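Local coordinates for protein group 3 allergen SMIPP-S Yv6023A04 (Sarcoptes scabiei type hominis, PDB 3H7O) that is an inactivated paralogue of a trypsin-like S1 serine protease, probably without proteolytic activity, at residues G67-S79 against D89-L101. The protein carries 3 engineered substitutions. Numbering follows the deposited sequence.
Sequences GKSDPYVSHVYLS and DIAILELSRPLKL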
# COMPACT_ATOMS: atom_id res chain seq x y z
N GLY A 67 15.76 -3.22 -9.06
CA GLY A 67 16.01 -1.88 -8.51
C GLY A 67 16.97 -1.90 -7.32
O GLY A 67 18.09 -2.39 -7.43
N LYS A 68 16.50 -1.38 -6.19
CA LYS A 68 17.31 -1.33 -4.97
C LYS A 68 16.58 -2.00 -3.80
O LYS A 68 15.36 -2.15 -3.83
CB LYS A 68 17.62 0.12 -4.60
CG LYS A 68 18.55 0.82 -5.56
CD LYS A 68 18.70 2.28 -5.17
CE LYS A 68 19.97 2.86 -5.75
NZ LYS A 68 19.88 3.01 -7.23
N SER A 69 17.34 -2.38 -2.78
CA SER A 69 16.76 -2.95 -1.56
C SER A 69 17.41 -2.39 -0.30
O SER A 69 18.64 -2.36 -0.18
CB SER A 69 16.85 -4.47 -1.58
OG SER A 69 16.02 -5.01 -2.60
N ASP A 70 16.57 -1.94 0.62
CA ASP A 70 17.02 -1.38 1.89
C ASP A 70 16.61 -2.33 3.02
O ASP A 70 15.44 -2.38 3.39
CB ASP A 70 16.39 -0.00 2.11
CG ASP A 70 17.04 0.78 3.23
OD1 ASP A 70 17.59 0.16 4.17
OD2 ASP A 70 16.98 2.03 3.19
N PRO A 71 17.59 -3.09 3.57
CA PRO A 71 17.34 -4.04 4.65
C PRO A 71 17.57 -3.45 6.05
O PRO A 71 18.00 -4.17 6.96
CB PRO A 71 18.38 -5.12 4.38
CG PRO A 71 19.55 -4.33 3.87
CD PRO A 71 18.96 -3.21 3.04
N TYR A 72 17.31 -2.16 6.22
CA TYR A 72 17.60 -1.49 7.48
C TYR A 72 16.34 -0.90 8.12
O TYR A 72 16.34 0.26 8.53
CB TYR A 72 18.65 -0.40 7.29
CG TYR A 72 20.04 -0.87 6.94
CD1 TYR A 72 20.96 -1.19 7.94
CD2 TYR A 72 20.46 -0.96 5.61
CE1 TYR A 72 22.26 -1.60 7.63
CE2 TYR A 72 21.75 -1.36 5.29
CZ TYR A 72 22.64 -1.69 6.30
OH TYR A 72 23.91 -2.09 5.97
N VAL A 73 15.28 -1.69 8.21
CA VAL A 73 14.09 -1.26 8.94
C VAL A 73 14.36 -1.39 10.44
O VAL A 73 14.70 -2.47 10.92
CB VAL A 73 12.82 -2.05 8.51
CG1 VAL A 73 11.61 -1.60 9.33
CG2 VAL A 73 12.55 -1.87 7.02
N SER A 74 14.21 -0.29 11.17
CA SER A 74 14.52 -0.23 12.60
C SER A 74 13.30 -0.23 13.51
O SER A 74 13.38 -0.66 14.66
CB SER A 74 15.39 0.99 12.90
OG SER A 74 14.74 2.19 12.49
N HIS A 75 12.17 0.26 13.01
CA HIS A 75 10.95 0.35 13.82
C HIS A 75 9.69 0.29 12.96
O HIS A 75 9.69 0.71 11.81
CB HIS A 75 10.94 1.65 14.64
CG HIS A 75 9.97 1.64 15.78
ND1 HIS A 75 10.27 1.10 17.02
CD2 HIS A 75 8.70 2.12 15.88
CE1 HIS A 75 9.23 1.24 17.82
NE2 HIS A 75 8.26 1.85 17.15
N VAL A 76 8.62 -0.25 13.56
CA VAL A 76 7.30 -0.31 12.95
C VAL A 76 6.35 0.50 13.82
O VAL A 76 6.18 0.20 15.01
CB VAL A 76 6.79 -1.77 12.82
CG1 VAL A 76 5.36 -1.81 12.28
CG2 VAL A 76 7.72 -2.60 11.95
N TYR A 77 5.75 1.54 13.24
CA TYR A 77 4.79 2.38 13.97
C TYR A 77 3.37 2.01 13.60
O TYR A 77 3.01 2.03 12.42
CB TYR A 77 5.02 3.87 13.68
CG TYR A 77 6.32 4.42 14.22
CD1 TYR A 77 6.42 4.87 15.54
CD2 TYR A 77 7.45 4.50 13.41
CE1 TYR A 77 7.62 5.39 16.04
CE2 TYR A 77 8.66 5.01 13.89
CZ TYR A 77 8.73 5.45 15.21
OH TYR A 77 9.92 5.95 15.68
N LEU A 78 2.56 1.71 14.61
CA LEU A 78 1.16 1.36 14.42
C LEU A 78 0.25 2.40 15.08
O LEU A 78 0.68 3.12 15.99
CB LEU A 78 0.87 -0.03 15.01
CG LEU A 78 1.72 -1.22 14.53
CD1 LEU A 78 1.49 -2.44 15.41
CD2 LEU A 78 1.48 -1.55 13.06
N SER A 79 -0.99 2.49 14.61
CA SER A 79 -1.97 3.40 15.19
C SER A 79 -3.23 2.64 15.61
O SER A 79 -4.23 2.63 14.88
CB SER A 79 -2.32 4.53 14.21
OG SER A 79 -3.25 5.44 14.79
N ASP A 89 -5.62 -0.36 9.51
CA ASP A 89 -4.67 -1.22 8.82
C ASP A 89 -3.64 -0.38 8.07
O ASP A 89 -3.57 -0.38 6.84
CB ASP A 89 -5.41 -2.16 7.87
CG ASP A 89 -4.58 -3.36 7.46
OD1 ASP A 89 -3.41 -3.48 7.90
OD2 ASP A 89 -5.11 -4.19 6.70
N ILE A 90 -2.83 0.33 8.85
CA ILE A 90 -1.85 1.27 8.33
C ILE A 90 -0.62 1.26 9.25
O ILE A 90 -0.75 1.14 10.47
CB ILE A 90 -2.48 2.68 8.18
CG1 ILE A 90 -1.58 3.61 7.37
CG2 ILE A 90 -2.88 3.26 9.56
CD1 ILE A 90 -2.24 4.91 6.95
N ALA A 91 0.57 1.36 8.66
CA ALA A 91 1.81 1.30 9.43
C ALA A 91 2.90 2.11 8.77
O ALA A 91 2.95 2.21 7.54
CB ALA A 91 2.26 -0.14 9.60
N ILE A 92 3.77 2.68 9.59
CA ILE A 92 4.95 3.39 9.09
C ILE A 92 6.20 2.59 9.45
O ILE A 92 6.39 2.21 10.60
CB ILE A 92 5.03 4.83 9.65
CG1 ILE A 92 3.82 5.64 9.17
CG2 ILE A 92 6.33 5.51 9.19
CD1 ILE A 92 3.61 6.96 9.90
N LEU A 93 7.02 2.33 8.44
CA LEU A 93 8.29 1.66 8.65
C LEU A 93 9.40 2.71 8.70
O LEU A 93 9.52 3.52 7.80
CB LEU A 93 8.57 0.65 7.53
CG LEU A 93 7.48 -0.40 7.24
CD1 LEU A 93 7.89 -1.30 6.08
CD2 LEU A 93 7.13 -1.23 8.47
N GLU A 94 10.19 2.68 9.78
CA GLU A 94 11.34 3.58 9.92
C GLU A 94 12.63 2.90 9.50
O GLU A 94 12.85 1.72 9.81
CB GLU A 94 11.45 4.09 11.35
CG GLU A 94 12.62 5.05 11.58
CD GLU A 94 12.67 5.61 12.98
OE1 GLU A 94 11.83 5.23 13.82
OE2 GLU A 94 13.57 6.44 13.25
N LEU A 95 13.49 3.65 8.82
CA LEU A 95 14.79 3.15 8.37
C LEU A 95 15.95 3.75 9.16
O LEU A 95 15.92 4.94 9.51
CB LEU A 95 14.97 3.43 6.88
CG LEU A 95 13.96 2.71 5.98
CD1 LEU A 95 13.77 3.49 4.69
CD2 LEU A 95 14.40 1.27 5.72
N SER A 96 16.95 2.93 9.45
CA SER A 96 18.17 3.41 10.10
C SER A 96 19.20 3.86 9.06
O SER A 96 20.05 4.71 9.34
CB SER A 96 18.77 2.34 11.01
OG SER A 96 19.17 1.20 10.27
N ARG A 97 19.12 3.27 7.87
CA ARG A 97 19.91 3.66 6.71
C ARG A 97 18.90 4.12 5.65
O ARG A 97 17.97 3.38 5.32
CB ARG A 97 20.73 2.46 6.20
CG ARG A 97 21.74 2.76 5.09
CD ARG A 97 21.19 2.48 3.69
NE ARG A 97 22.25 2.61 2.69
CZ ARG A 97 22.54 3.74 2.05
NH1 ARG A 97 21.84 4.85 2.28
NH2 ARG A 97 23.54 3.76 1.18
N PRO A 98 19.07 5.35 5.14
CA PRO A 98 18.00 5.93 4.31
C PRO A 98 17.91 5.32 2.91
O PRO A 98 18.89 4.79 2.40
CB PRO A 98 18.40 7.41 4.21
CG PRO A 98 19.88 7.41 4.35
CD PRO A 98 20.24 6.25 5.25
N LEU A 99 16.72 5.39 2.32
CA LEU A 99 16.54 5.04 0.91
C LEU A 99 17.37 6.00 0.06
O LEU A 99 17.42 7.20 0.34
CB LEU A 99 15.07 5.16 0.49
CG LEU A 99 14.00 4.35 1.23
CD1 LEU A 99 12.61 4.83 0.85
CD2 LEU A 99 14.16 2.85 0.98
N LYS A 100 18.04 5.46 -0.96
CA LYS A 100 18.81 6.27 -1.90
C LYS A 100 17.90 6.84 -2.98
O LYS A 100 17.88 6.37 -4.13
CB LYS A 100 19.93 5.43 -2.54
CG LYS A 100 21.02 4.97 -1.58
CD LYS A 100 22.17 4.31 -2.32
CE LYS A 100 23.07 5.34 -3.01
NZ LYS A 100 24.35 4.74 -3.47
N LEU A 101 17.13 7.87 -2.61
CA LEU A 101 16.18 8.49 -3.53
C LEU A 101 16.92 9.25 -4.63
O LEU A 101 17.85 10.01 -4.36
CB LEU A 101 15.23 9.42 -2.78
CG LEU A 101 14.46 8.86 -1.57
CD1 LEU A 101 13.61 9.96 -0.95
CD2 LEU A 101 13.60 7.66 -1.95
O HOH W 1 -2.00 0.73 12.70
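Glu-94 receives the hydroxyl of Tyr-77 on the syn side, 26° out of the carboxylate plane, with Tyr-77 OH 2.8 Å from Glu-94 OE1. Its CG stands anti to the backbone N (chi1 -180°), and the extended chain brings OE1 to the edge of the tyrosine ring. One face of that ring is covered by His-75, whose CD2 lies 3.2 Å above the plane. Strands 73-78 and 91-95 run antiparallel: Tyr-77 N to Ile-92 O 2.8 Å, Ile-92 N to Tyr-77 O 3.0 Å. Ser-74 and His-75 both face Glu-94, a classic beta bulge that shifts the register by one. The tight side is apolar: Val-76 CG2 lies alongside Leu-93 CD2 (3.8 Å), further along Val-73 CG2 meets Leu-95 CD2 (3.9 Å), and helix 42-45 touches Val-76 and Ala-91. The buried carboxylate of Asp-70 brings OD2 to 2.7 Å from Arg-97 O, so it probably holds a proton. The exposed Tyr-72 ring takes Arg-97 CB over one face (CH-pi, 3.8 Å to the centroid). The far end is looser: a water, not a direct bond, joins Ser-79 N and Ile-90 O. Such a bulged antiparallel pair, flanked by strands 37-40 and 54-57, belongs to the six-stranded N-terminal beta-barrel of the chymotrypsin fold.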